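Local structure of hemolysin BL lytic component L1 (Bacillus cereus, 7NMQ) at residues A[77-80]-A[81-85]; A[304-307]-A[308-311]; A[86-89]-A[90-94]; A[193-196]-A[197-200]; A[318-321]-A[322-326]. The protein serves as a lytic component of the haemolysin BL enterotoxin, an alpha-helical pore-forming toxin, and probably acts together with partner components at the target membrane. All blocks are in the same frame, centred on the assembly; numbering follows the deposited sequence. Where two conformers were deposited one is given.

Contact 1 (A[77-80]-A[81-85]); sequences IQKT and ARNIV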
loop_
_atom_site.group_PDB
_atom_site.type_symbol
_atom_site.label_atom_id
_atom_site.label_comp_id
_atom_site.label_asym_id
_atom_site.label_seq_id
_atom_site.Cartn_x
_atom_site.Cartn_y
_atom_site.Cartn_z
ATOM N N ILE A 77 -0.459 8.479 -5.497
ATOM C CA ILE A 77 -0.374 7.071 -5.935
ATOM C C ILE A 77 -1.629 6.724 -6.722
ATOM O O ILE A 77 -1.519 6.019 -7.768
ATOM C CB ILE A 77 -0.154 6.110 -4.755
ATOM C CG1 ILE A 77 1.144 6.422 -4.030
ATOM C CG2 ILE A 77 -0.159 4.672 -5.230
ATOM C CD1 ILE A 77 1.421 5.525 -2.875
ATOM N N GLN A 78 -2.791 7.138 -6.254
ATOM C CA GLN A 78 -4.051 6.863 -6.993
ATOM C C GLN A 78 -3.996 7.480 -8.395
ATOM O O GLN A 78 -4.562 6.851 -9.331
ATOM C CB GLN A 78 -5.236 7.417 -6.218
ATOM C CG GLN A 78 -5.466 6.614 -4.952
ATOM C CD GLN A 78 -6.466 7.247 -4.028
ATOM O OE1 GLN A 78 -6.603 8.459 -3.994
ATOM N NE2 GLN A 78 -7.116 6.422 -3.219
ATOM N N LYS A 79 -3.384 8.647 -8.569
ATOM C CA LYS A 79 -3.276 9.290 -9.916
ATOM C C LYS A 79 -2.420 8.379 -10.798
ATOM O O LYS A 79 -2.662 8.379 -12.032
ATOM C CB LYS A 79 -2.697 10.694 -9.821
ATOM C CG LYS A 79 -2.494 11.443 -11.117
ATOM C CD LYS A 79 -3.739 11.755 -11.835
ATOM C CE LYS A 79 -3.560 12.887 -12.828
ATOM N NZ LYS A 79 -2.423 12.652 -13.754
ATOM N N THR A 80 -1.428 7.681 -10.272
ATOM C CA THR A 80 -0.588 6.746 -11.065
ATOM C C THR A 80 -1.534 5.707 -11.685
ATOM O O THR A 80 -1.385 5.301 -12.828
ATOM C CB THR A 80 0.491 6.128 -10.164
ATOM O OG1 THR A 80 1.216 7.204 -9.548
ATOM C CG2 THR A 80 1.398 5.201 -10.941
ATOM N N ALA A 81 -2.489 5.197 -10.899
ATOM C CA ALA A 81 -3.482 4.220 -11.390
ATOM C C ALA A 81 -4.430 4.896 -12.388
ATOM O O ALA A 81 -4.796 4.263 -13.391
ATOM C CB ALA A 81 -4.248 3.540 -10.293
ATOM N N ARG A 82 -4.893 6.111 -12.109
ATOM C CA ARG A 82 -5.789 6.843 -13.022
ATOM C C ARG A 82 -5.075 6.991 -14.375
ATOM O O ARG A 82 -5.748 6.914 -15.403
ATOM C CB ARG A 82 -6.138 8.209 -12.414
ATOM C CG ARG A 82 -7.027 9.098 -13.269
ATOM C CD ARG A 82 -8.257 8.427 -13.848
ATOM N NE ARG A 82 -9.075 7.892 -12.785
ATOM C CZ ARG A 82 -10.188 7.179 -12.920
ATOM N NH1 ARG A 82 -10.681 6.878 -14.112
ATOM N NH2 ARG A 82 -10.808 6.770 -11.819
ATOM N N ASN A 83 -3.776 7.228 -14.388
ATOM C CA ASN A 83 -3.038 7.376 -15.674
ATOM C C ASN A 83 -3.088 6.071 -16.473
ATOM O O ASN A 83 -3.143 6.137 -17.692
ATOM C CB ASN A 83 -1.605 7.823 -15.429
ATOM C CG ASN A 83 -1.526 9.246 -14.946
ATOM O OD1 ASN A 83 -2.501 10.013 -15.032
ATOM N ND2 ASN A 83 -0.345 9.595 -14.428
ATOM N N ILE A 84 -3.132 4.930 -15.819
ATOM C CA ILE A 84 -3.270 3.620 -16.506
ATOM C C ILE A 84 -4.657 3.564 -17.127
ATOM O O ILE A 84 -4.819 3.176 -18.292
ATOM C CB ILE A 84 -2.960 2.473 -15.530
ATOM C CG1 ILE A 84 -1.484 2.563 -15.139
ATOM C CG2 ILE A 84 -3.331 1.151 -16.158
ATOM C CD1 ILE A 84 -1.072 1.637 -14.030
ATOM N N VAL A 85 -5.686 3.892 -16.341
ATOM C CA VAL A 85 -7.063 3.937 -16.873
ATOM C C VAL A 85 -7.091 4.871 -18.084
ATOM O O VAL A 85 -7.704 4.510 -19.121
ATOM C CB VAL A 85 -8.085 4.398 -15.824
ATOM C CG1 VAL A 85 -9.467 4.531 -16.462
ATOM C CG2 VAL A 85 -8.133 3.482 -14.606
#
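Lys79 and Asn83, one helical turn apart, share a side-chain hydrogen bond: Lys79 NZ donates to Asn83 OD1 at 2.9 Å. The ammonium nitrogen lies in the plane of the amide carbonyl and on a lone pair, with a C=O...N angle of 120°. The lysine reaches that point by curling forward, its chain bent at chi2 (65°) and again at chi4 (52°), and its CD and CE run past the same oxygen. Glu127 draws both groups together from outside: it takes a salt bridge from Lys79 NZ and a hydrogen bond from Asn83 ND2. Among the backbone bonds, Asn83 N to Lys79 O (2.8 Å) and Arg82 N to Gln78 O (2.9 Å) are firm, whereas Ala81 N to Ile77 O (3.4 Å) and Ile84 N to Thr80 O (3.5 Å) are weak. Ile84 CG1 rests against the backbone oxygen Thr80 O, 3.6 Å away. Arg82 turns elsewhere, to a salt bridge with Glu355 on helix 330-357, and Gln78 bonds to Asp360. Ile77 packs on helices 10-33, 107-154 and 275-325, Thr80 on the latter two, and Ile84 on helices 10-33, 275-325 and 330-357, so this face of helix 45-103 is buried within the bundle.

Contact 2 (A[304-307]-A[308-311]); sequences LTNI and QKQW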
loop_
_atom_site.group_PDB
_atom_site.type_symbol
_atom_site.label_atom_id
_atom_site.label_comp_id
_atom_site.label_asym_id
_atom_site.label_seq_id
_atom_site.Cartn_x
_atom_site.Cartn_y
_atom_site.Cartn_z
ATOM N N LEU A 304 6.181 1.354 -7.267
ATOM C CA LEU A 304 6.050 2.459 -8.239
ATOM C C LEU A 304 7.268 2.494 -9.154
ATOM O O LEU A 304 7.108 2.874 -10.313
ATOM C CB LEU A 304 5.883 3.758 -7.467
ATOM C CG LEU A 304 4.507 3.967 -6.889
ATOM C CD1 LEU A 304 4.542 5.175 -6.019
ATOM C CD2 LEU A 304 3.481 4.129 -7.948
ATOM N N THR A 305 8.447 2.179 -8.643
ATOM C CA THR A 305 9.668 2.072 -9.480
ATOM C C THR A 305 9.420 1.008 -10.545
ATOM O O THR A 305 9.794 1.230 -11.715
ATOM C CB THR A 305 10.892 1.797 -8.606
ATOM O OG1 THR A 305 11.079 2.927 -7.747
ATOM C CG2 THR A 305 12.153 1.591 -9.413
ATOM N N ASN A 306 8.741 -0.064 -10.197
ATOM C CA ASN A 306 8.441 -1.139 -11.173
ATOM C C ASN A 306 7.458 -0.592 -12.212
ATOM O O ASN A 306 7.652 -0.830 -13.401
ATOM C CB ASN A 306 7.896 -2.388 -10.502
ATOM C CG ASN A 306 7.774 -3.530 -11.475
ATOM O OD1 ASN A 306 8.705 -3.816 -12.236
ATOM N ND2 ASN A 306 6.606 -4.129 -11.522
ATOM N N ILE A 307 6.456 0.175 -11.791
ATOM C CA ILE A 307 5.488 0.799 -12.735
ATOM C C ILE A 307 6.264 1.705 -13.682
ATOM O O ILE A 307 6.026 1.659 -14.911
ATOM C CB ILE A 307 4.355 1.548 -12.018
ATOM C CG1 ILE A 307 3.455 0.530 -11.304
ATOM C CG2 ILE A 307 3.561 2.461 -12.941
ATOM C CD1 ILE A 307 2.345 1.127 -10.470
ATOM N N GLN A 308 7.186 2.506 -13.159
ATOM C CA GLN A 308 8.002 3.389 -14.022
ATOM C C GLN A 308 8.785 2.555 -15.053
ATOM O O GLN A 308 8.781 2.930 -16.248
ATOM C CB GLN A 308 8.951 4.212 -13.168
ATOM C CG GLN A 308 9.855 5.024 -14.074
ATOM C CD GLN A 308 10.529 6.085 -13.290
ATOM O OE1 GLN A 308 11.337 5.791 -12.427
ATOM N NE2 GLN A 308 10.145 7.322 -13.578
ATOM N N LYS A 309 9.423 1.479 -14.638
ATOM C CA LYS A 309 10.166 0.567 -15.530
ATOM C C LYS A 309 9.226 0.044 -16.621
ATOM O O LYS A 309 9.659 -0.004 -17.796
ATOM C CB LYS A 309 10.782 -0.585 -14.742
ATOM C CG LYS A 309 11.506 -1.643 -15.563
ATOM C CD LYS A 309 12.347 -2.596 -14.721
ATOM C CE LYS A 309 11.552 -3.283 -13.639
ATOM N NZ LYS A 309 10.341 -3.924 -14.195
ATOM N N GLN A 310 7.990 -0.307 -16.280
ATOM C CA GLN A 310 7.038 -0.876 -17.263
ATOM C C GLN A 310 6.675 0.204 -18.276
ATOM O O GLN A 310 6.624 -0.125 -19.496
ATOM C CB GLN A 310 5.770 -1.430 -16.664
ATOM C CG GLN A 310 6.035 -2.507 -15.637
ATOM C CD GLN A 310 6.848 -3.683 -16.107
ATOM O OE1 GLN A 310 6.801 -4.117 -17.268
ATOM N NE2 GLN A 310 7.561 -4.265 -15.158
ATOM N N TRP A 311 6.467 1.444 -17.841
ATOM C CA TRP A 311 6.176 2.514 -18.838
ATOM C C TRP A 311 7.390 2.724 -19.742
ATOM O O TRP A 311 7.211 2.926 -20.947
ATOM C CB TRP A 311 5.794 3.826 -18.149
ATOM C CG TRP A 311 4.414 3.914 -17.594
ATOM C CD1 TRP A 311 4.131 4.157 -16.286
ATOM C CD2 TRP A 311 3.160 3.787 -18.278
ATOM N NE1 TRP A 311 2.777 4.228 -16.118
ATOM C CE2 TRP A 311 2.149 4.027 -17.332
ATOM C CE3 TRP A 311 2.772 3.556 -19.596
ATOM C CZ2 TRP A 311 0.800 3.973 -17.653
ATOM C CZ3 TRP A 311 1.438 3.545 -19.921
ATOM C CH2 TRP A 311 0.451 3.759 -18.963
HETATM O O HOH W 1 12.023 2.855 -12.798
#
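A polar cluster on one flank of the long helix 275-325 gathers Asn306, Lys309 and Gln310 round a single oxygen, Asn306 OD1. Lys309 NZ approaches it at 2.6 Å, almost straight on to the carbonyl, the C=O...N angle being 165°. The lysine achieves this by curling at its end, chi3 and chi4 both a little above 50°. Gln310 NE2 supplies the second bond, 3.2 Å to Asn306 OD1, from above the carbonyl plane, although the oxygen lies close to the plane of the glutamine's own amide. Two donors on this oxygen probably fix which way round the amide sits. Gln310 OE1 points the other way and accepts from Gly9 N. On a different flank, water 1 donates to Thr305 O and to Gln308 OE1, 3.0 Å from each, while Gln308 NE2 bonds to Ser125 O. The buried side belongs to Ile307 and Trp311, which lie side by side and point the same way; Ile307 CG2 is 3.8 Å from Trp311 CD1. Leu304 and Trp311 both touch helices 45-103 and 107-154, and Ile307 packs on helices 10-33 and 45-103, which places this apolar face inside the bundle and leaves the lysine at its surface.

Contact 3 (A[86-89]-A[90-94]); sequences NYDE and QFQNY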
loop_
_atom_site.group_PDB
_atom_site.type_symbol
_atom_site.label_atom_id
_atom_site.label_comp_id
_atom_site.label_asym_id
_atom_site.label_seq_id
_atom_site.Cartn_x
_atom_site.Cartn_y
_atom_site.Cartn_z
ATOM N N ASN A 86 -6.522 6.059 -17.979
ATOM C CA ASN A 86 -6.607 7.055 -19.071
ATOM C C ASN A 86 -5.833 6.549 -20.291
ATOM O O ASN A 86 -6.247 6.890 -21.412
ATOM C CB ASN A 86 -6.130 8.400 -18.586
ATOM C CG ASN A 86 -7.173 9.047 -17.694
ATOM O OD1 ASN A 86 -8.363 8.843 -17.884
ATOM N ND2 ASN A 86 -6.761 9.980 -16.895
ATOM N N TYR A 87 -4.776 5.798 -20.110
ATOM C CA TYR A 87 -4.031 5.255 -21.283
ATOM C C TYR A 87 -4.933 4.233 -21.968
ATOM O O TYR A 87 -5.071 4.244 -23.192
ATOM C CB TYR A 87 -2.686 4.653 -20.899
ATOM C CG TYR A 87 -1.979 4.234 -22.167
ATOM C CD1 TYR A 87 -1.218 5.133 -22.888
ATOM C CD2 TYR A 87 -2.173 2.964 -22.692
ATOM C CE1 TYR A 87 -0.648 4.754 -24.091
ATOM C CE2 TYR A 87 -1.571 2.574 -23.884
ATOM C CZ TYR A 87 -0.819 3.485 -24.594
ATOM O OH TYR A 87 -0.243 3.182 -25.808
ATOM N N ASP A 88 -5.623 3.389 -21.227
ATOM C CA ASP A 88 -6.567 2.460 -21.866
ATOM C C ASP A 88 -7.604 3.254 -22.652
ATOM O O ASP A 88 -7.921 2.890 -23.800
ATOM C CB ASP A 88 -7.303 1.571 -20.865
ATOM C CG ASP A 88 -8.342 0.701 -21.568
ATOM O OD1 ASP A 88 -7.954 -0.040 -22.490
ATOM O OD2 ASP A 88 -9.540 0.698 -21.103
ATOM N N GLU A 89 -8.177 4.314 -22.072
ATOM C CA GLU A 89 -9.234 5.075 -22.791
ATOM C C GLU A 89 -8.609 5.677 -24.059
ATOM O O GLU A 89 -9.282 5.659 -25.109
ATOM C CB GLU A 89 -9.881 6.147 -21.920
ATOM C CG GLU A 89 -10.326 5.606 -20.569
ATOM C CD GLU A 89 -11.807 5.399 -20.265
ATOM O OE1 GLU A 89 -12.467 6.367 -19.861
ATOM O OE2 GLU A 89 -12.272 4.258 -20.335
ATOM N N GLN A 90 -7.365 6.160 -24.008
ATOM C CA GLN A 90 -6.746 6.730 -25.224
ATOM C C GLN A 90 -6.537 5.606 -26.245
ATOM O O GLN A 90 -6.857 5.813 -27.417
ATOM C CB GLN A 90 -5.424 7.408 -24.884
ATOM C CG GLN A 90 -4.868 8.165 -26.071
ATOM C CD GLN A 90 -3.609 8.929 -25.789
ATOM O OE1 GLN A 90 -3.090 8.931 -24.703
ATOM N NE2 GLN A 90 -3.130 9.652 -26.765
ATOM N N PHE A 91 -5.972 4.494 -25.851
ATOM C CA PHE A 91 -5.670 3.358 -26.763
ATOM C C PHE A 91 -6.976 2.890 -27.416
ATOM O O PHE A 91 -7.048 2.733 -28.648
ATOM C CB PHE A 91 -4.980 2.224 -26.016
ATOM C CG PHE A 91 -4.483 1.167 -26.947
ATOM C CD1 PHE A 91 -5.315 0.185 -27.412
ATOM C CD2 PHE A 91 -3.242 1.310 -27.548
ATOM C CE1 PHE A 91 -4.860 -0.731 -28.348
ATOM C CE2 PHE A 91 -2.775 0.389 -28.459
ATOM C CZ PHE A 91 -3.592 -0.627 -28.868
ATOM N N GLN A 92 -8.039 2.736 -26.605
ATOM C CA GLN A 92 -9.317 2.214 -27.146
ATOM C C GLN A 92 -9.850 3.205 -28.167
ATOM O O GLN A 92 -10.447 2.785 -29.169
ATOM C CB GLN A 92 -10.366 1.991 -26.072
ATOM C CG GLN A 92 -9.971 0.965 -25.022
ATOM C CD GLN A 92 -9.781 -0.421 -25.577
ATOM O OE1 GLN A 92 -10.435 -0.798 -26.558
ATOM N NE2 GLN A 92 -8.925 -1.193 -24.921
ATOM N N ASN A 93 -9.716 4.492 -27.881
ATOM C CA ASN A 93 -10.250 5.537 -28.763
ATOM C C ASN A 93 -9.389 5.700 -30.038
ATOM O O ASN A 93 -9.942 6.172 -31.043
ATOM C CB ASN A 93 -10.376 6.845 -28.009
ATOM C CG ASN A 93 -11.183 7.806 -28.838
ATOM O OD1 ASN A 93 -12.250 7.455 -29.359
ATOM N ND2 ASN A 93 -10.662 8.988 -28.994
ATOM N N TYR A 94 -8.106 5.386 -29.988
ATOM C CA TYR A 94 -7.205 5.492 -31.166
ATOM C C TYR A 94 -7.358 4.219 -32.011
ATOM O O TYR A 94 -6.991 4.272 -33.192
ATOM C CB TYR A 94 -5.740 5.706 -30.770
ATOM C CG TYR A 94 -5.289 7.125 -30.553
ATOM C CD1 TYR A 94 -5.901 7.959 -29.639
ATOM C CD2 TYR A 94 -4.289 7.693 -31.315
ATOM C CE1 TYR A 94 -5.510 9.271 -29.430
ATOM C CE2 TYR A 94 -3.888 9.004 -31.123
ATOM C CZ TYR A 94 -4.484 9.808 -30.184
ATOM O OH TYR A 94 -4.061 11.105 -30.030
HETATM O O HOH W 2 -4.030 9.187 -21.837
#
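Gln90 lies over two carbonyls of the preceding turn of helix 45-103, its CB 3.6 Å from both Asn86 O and Tyr87 O. Its extended chain stands out from the helix, and water 2 fills the step back, donating to Gln90 OE1 at 3.0 Å and, weakly, to Asn86 O. The same OE1 also bonds to Thr120 OG1 on helix 107-154. Tyr87 swings its ring along the helix, CG anti to the backbone N (chi1 -176°), and comes up against Phe91. The touching atoms are Tyr87 CE2 and Phe91 CB, 4.0 Å apart, and the phenol oxygen Tyr87 OH stands at the edge of the phenylalanine ring, near its plane, 3.9 Å from CD2. Both rings also meet Trp347 on helix 330-357. Glu89 contributes mainly backbone here, its O accepting from Asn93 N. Asp88 and Gln92 make the direct side-chain bond, Gln92 NE2 to Asp88 OD1 at 2.9 Å with an N-H...O angle of 164°. The oxygen is met on its syn side, and it lies in the plane of the glutamine amide even though the two flat groups are turned 62° apart. The buried carboxylate of Asp88 is therefore held by a neutral amide from its own helix, and since Gln92 OE1 accepts from Lys344, the lysine's charge would probably polarise that amide and strengthen its N-H as a donor.

Contact 4 (A[193-196]-A[197-200]); sequences DVLA and WSIG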
loop_
_atom_site.group_PDB
_atom_site.type_symbol
_atom_site.label_atom_id
_atom_site.label_comp_id
_atom_site.label_asym_id
_atom_site.label_seq_id
_atom_site.Cartn_x
_atom_site.Cartn_y
_atom_site.Cartn_z
ATOM N N ASP A 193 0.580 -12.739 4.944
ATOM C CA ASP A 193 0.246 -14.054 4.360
ATOM C C ASP A 193 -1.099 -13.959 3.648
ATOM O O ASP A 193 -1.250 -14.551 2.564
ATOM C CB ASP A 193 0.307 -15.188 5.385
ATOM C CG ASP A 193 1.730 -15.496 5.853
ATOM O OD1 ASP A 193 2.695 -15.040 5.211
ATOM O OD2 ASP A 193 1.870 -16.249 6.865
ATOM N N VAL A 194 -2.050 -13.215 4.206
ATOM C CA VAL A 194 -3.344 -13.008 3.528
ATOM C C VAL A 194 -3.060 -12.254 2.228
ATOM O O VAL A 194 -3.635 -12.610 1.188
ATOM C CB VAL A 194 -4.336 -12.220 4.419
ATOM C CG1 VAL A 194 -5.593 -11.854 3.657
ATOM C CG2 VAL A 194 -4.654 -13.053 5.651
ATOM N N LEU A 195 -2.236 -11.216 2.302
ATOM C CA LEU A 195 -1.957 -10.397 1.103
ATOM C C LEU A 195 -1.236 -11.225 0.040
ATOM O O LEU A 195 -1.512 -11.043 -1.157
ATOM C CB LEU A 195 -1.117 -9.180 1.481
ATOM C CG LEU A 195 -1.827 -8.147 2.329
ATOM C CD1 LEU A 195 -0.884 -7.027 2.708
ATOM C CD2 LEU A 195 -3.059 -7.626 1.642
ATOM N N ALA A 196 -0.366 -12.115 0.457
ATOM C CA ALA A 196 0.371 -13.000 -0.462
ATOM C C ALA A 196 -0.619 -13.867 -1.245
ATOM O O ALA A 196 -0.477 -14.050 -2.478
ATOM C CB ALA A 196 1.393 -13.810 0.257
ATOM N N TRP A 197 -1.626 -14.375 -0.543
ATOM C CA TRP A 197 -2.639 -15.224 -1.194
ATOM C C TRP A 197 -3.438 -14.365 -2.160
ATOM O O TRP A 197 -3.763 -14.817 -3.265
ATOM C CB TRP A 197 -3.541 -15.872 -0.126
ATOM C CG TRP A 197 -4.733 -16.553 -0.732
ATOM C CD1 TRP A 197 -4.714 -17.734 -1.409
ATOM C CD2 TRP A 197 -6.109 -16.113 -0.700
ATOM N NE1 TRP A 197 -5.968 -18.024 -1.865
ATOM C CE2 TRP A 197 -6.856 -17.078 -1.414
ATOM C CE3 TRP A 197 -6.777 -14.993 -0.170
ATOM C CZ2 TRP A 197 -8.221 -16.930 -1.635
ATOM C CZ3 TRP A 197 -8.148 -14.883 -0.331
ATOM C CH2 TRP A 197 -8.848 -15.832 -1.078
ATOM N N SER A 198 -3.801 -13.146 -1.770
ATOM C CA SER A 198 -4.687 -12.311 -2.624
ATOM C C SER A 198 -3.918 -11.872 -3.880
ATOM O O SER A 198 -4.509 -11.895 -4.994
ATOM C CB SER A 198 -5.215 -11.138 -1.865
ATOM O OG SER A 198 -4.160 -10.292 -1.490
ATOM N N ILE A 199 -2.647 -11.497 -3.734
ATOM C CA ILE A 199 -1.800 -11.143 -4.913
ATOM C C ILE A 199 -1.566 -12.373 -5.797
ATOM O O ILE A 199 -1.559 -12.215 -7.030
ATOM C CB ILE A 199 -0.508 -10.486 -4.411
ATOM C CG1 ILE A 199 -0.833 -9.092 -3.857
ATOM C CG2 ILE A 199 0.537 -10.416 -5.523
ATOM C CD1 ILE A 199 0.255 -8.470 -3.025
ATOM N N GLY A 200 -1.393 -13.531 -5.189
ATOM C CA GLY A 200 -1.133 -14.810 -5.870
ATOM C C GLY A 200 -2.295 -15.194 -6.778
ATOM O O GLY A 200 -2.119 -16.039 -7.632
#
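Ser198 and Leu195, in the C-terminal part of helix 173-200, meet through a hydroxyl-to-backbone hydrogen bond, Ser198 OG to Leu195 O at 2.8 Å, in one of the serine's two conformers. The hydroxyl sits between the backbone N and the carbonyl carbon (chi1 64°), a position that turns it back toward the preceding turn. It approaches the carbonyl from well off its axis, at a C=O...O angle of 112°. Regular backbone bonds run alongside, among them Ile199 N to Leu195 O at 2.9 Å and Gly200 N to Ala196 O, also 2.9 Å. Carbons also rest on backbone oxygens: Ile199 CG1 lies 3.4 Å from Leu195 O, and Trp197 CB is 3.5 Å from Val194 O. The indole itself leads away to Ala248 and Ala252 on helix 247-272 and to Val209 on helix 203-216. Leu195 O thus takes two donors, Ser198 OG and Ile199 N, so in this conformer the buried hydroxyl is satisfied by its own helix, an economical way to carry a serine in a segment predicted to be membrane-spanning.

Contact 5 (A[318-321]-A[322-326]); sequences YTDL and LDNID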
loop_
_atom_site.group_PDB
_atom_site.type_symbol
_atom_site.label_atom_id
_atom_site.label_comp_id
_atom_site.label_asym_id
_atom_site.label_seq_id
_atom_site.Cartn_x
_atom_site.Cartn_y
_atom_site.Cartn_z
ATOM N N TYR A 318 6.971 0.747 -28.315
ATOM C CA TYR A 318 6.224 1.581 -29.280
ATOM C C TYR A 318 7.200 2.345 -30.158
ATOM O O TYR A 318 6.888 2.564 -31.341
ATOM C CB TYR A 318 5.325 2.577 -28.541
ATOM C CG TYR A 318 3.999 2.044 -28.058
ATOM C CD1 TYR A 318 3.911 1.078 -27.069
ATOM C CD2 TYR A 318 2.830 2.504 -28.606
ATOM C CE1 TYR A 318 2.691 0.602 -26.598
ATOM C CE2 TYR A 318 1.608 1.999 -28.202
ATOM C CZ TYR A 318 1.532 1.065 -27.178
ATOM O OH TYR A 318 0.295 0.588 -26.823
ATOM N N THR A 319 8.324 2.812 -29.623
ATOM C CA THR A 319 9.311 3.573 -30.434
ATOM C C THR A 319 9.949 2.652 -31.472
ATOM O O THR A 319 10.160 3.109 -32.566
ATOM C CB THR A 319 10.352 4.213 -29.528
ATOM O OG1 THR A 319 9.679 5.088 -28.607
ATOM C CG2 THR A 319 11.362 5.012 -30.309
ATOM N N ASP A 320 10.126 1.383 -31.168
ATOM C CA ASP A 320 10.605 0.387 -32.151
ATOM C C ASP A 320 9.600 0.308 -33.316
ATOM O O ASP A 320 10.017 0.351 -34.487
ATOM C CB ASP A 320 10.795 -0.975 -31.506
ATOM C CG ASP A 320 11.465 -1.963 -32.414
ATOM O OD1 ASP A 320 12.575 -1.658 -32.902
ATOM O OD2 ASP A 320 10.829 -2.990 -32.671
ATOM N N LEU A 321 8.298 0.225 -33.034
ATOM C CA LEU A 321 7.287 0.230 -34.110
ATOM C C LEU A 321 7.403 1.534 -34.887
ATOM O O LEU A 321 7.452 1.515 -36.142
ATOM C CB LEU A 321 5.891 0.052 -33.509
ATOM C CG LEU A 321 4.736 0.133 -34.524
ATOM C CD1 LEU A 321 4.950 -0.802 -35.721
ATOM C CD2 LEU A 321 3.398 -0.133 -33.826
ATOM N N LEU A 322 7.392 2.673 -34.197
ATOM C CA LEU A 322 7.407 3.979 -34.882
ATOM C C LEU A 322 8.600 4.024 -35.833
ATOM O O LEU A 322 8.427 4.431 -36.997
ATOM C CB LEU A 322 7.517 5.059 -33.801
ATOM C CG LEU A 322 7.576 6.469 -34.348
ATOM C CD1 LEU A 322 6.247 6.867 -34.953
ATOM C CD2 LEU A 322 7.987 7.437 -33.259
ATOM N N ASP A 323 9.759 3.599 -35.375
ATOM C CA ASP A 323 11.008 3.755 -36.153
ATOM C C ASP A 323 11.043 2.808 -37.345
ATOM O O ASP A 323 11.742 3.106 -38.269
ATOM C CB ASP A 323 12.215 3.451 -35.272
ATOM C CG ASP A 323 12.529 4.544 -34.280
ATOM O OD1 ASP A 323 11.906 5.638 -34.415
ATOM O OD2 ASP A 323 13.353 4.287 -33.350
ATOM N N ASN A 324 10.327 1.699 -37.285
ATOM C CA ASN A 324 10.351 0.646 -38.313
ATOM C C ASN A 324 9.331 0.929 -39.406
ATOM O O ASN A 324 9.479 0.343 -40.468
ATOM C CB ASN A 324 9.987 -0.695 -37.694
ATOM C CG ASN A 324 11.074 -1.315 -36.853
ATOM O OD1 ASN A 324 12.152 -0.736 -36.633
ATOM N ND2 ASN A 324 10.768 -2.492 -36.333
ATOM N N ILE A 325 8.320 1.769 -39.166
ATOM C CA ILE A 325 7.204 1.891 -40.146
ATOM C C ILE A 325 7.721 2.409 -41.483
ATOM O O ILE A 325 7.277 1.894 -42.527
ATOM C CB ILE A 325 6.091 2.793 -39.572
ATOM C CG1 ILE A 325 5.309 1.999 -38.528
ATOM C CG2 ILE A 325 5.170 3.294 -40.686
ATOM C CD1 ILE A 325 4.476 2.825 -37.607
ATOM N N ASP A 326 8.639 3.358 -41.530
ATOM C CA ASP A 326 8.921 3.969 -42.853
ATOM C C ASP A 326 9.576 2.929 -43.775
ATOM O O ASP A 326 9.279 2.961 -44.954
ATOM C CB ASP A 326 9.709 5.266 -42.773
ATOM C CG ASP A 326 8.774 6.460 -42.549
ATOM O OD1 ASP A 326 7.522 6.363 -42.878
ATOM O OD2 ASP A 326 9.294 7.489 -42.146
#
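Tyr318 begins the closing turns of the long helix 275-325 by accepting from Leu322 N through its O, 2.9 Å away, a regular alpha-helical bond. Its ring leads away from the next turn into the bundle, against Ile118 and Trp347, and Tyr318 OH bonds to Leu5 O. Thr319 comes next and accepts from Asp323 N, also at 2.9 Å. Here the side chains run side by side in the same direction: the methyl Thr319 CG2 rests 3.7 Å from Asp323 OD2, while Thr319 OG1 is turned back along the helix to Gly315 O. At Asp320 the pattern starts to slacken, for the bond from Asn324 N to Asp320 O is weak. The carboxylate of Asp320 and the amide of Asn324 stand at a steep 75° to each other and are not hydrogen-bonded. Asn324 ND2 bonds to Tyr3 OH. Leu321 O takes Asn324 N at 3.1 Å, an i to i+3 bond, and Ile325 N only weakly. The Leu321 side chain, with CG anti to the backbone N (chi1 176°), is directed forward along the helix toward Ile325; around the pair lie Ile336 and Phe333 of helix 330-357, which touch Leu321 and Ile325 respectively. The meeting atoms are the methyl Leu321 CD1 and the methylene Ile325 CG1, 4.0 Å apart.

In the fold
Four of the five contacts lie on two long helices of the bundle. Contacts 1 and 3 follow each other directly on helix 45-103, their centres about 14 Å apart, and contacts 2 and 5 lie on helix 275-325, about 22 Å apart. The two helices touch: Thr80 and Ile84 of contact 1 pack on Leu304, Ile307 and Trp311 of contact 2, Trp311 reaches Tyr87 of contact 3, and Tyr87 OH meets Tyr318 OH of contact 5. Contact 4, on helix 173-200, comes between these pairs in the sequence and touches none of them. Contacts 1, 2, 3 and 5 thus mark where two long helices pack together, while contact 4 lies at the start of a predicted transmembrane segment.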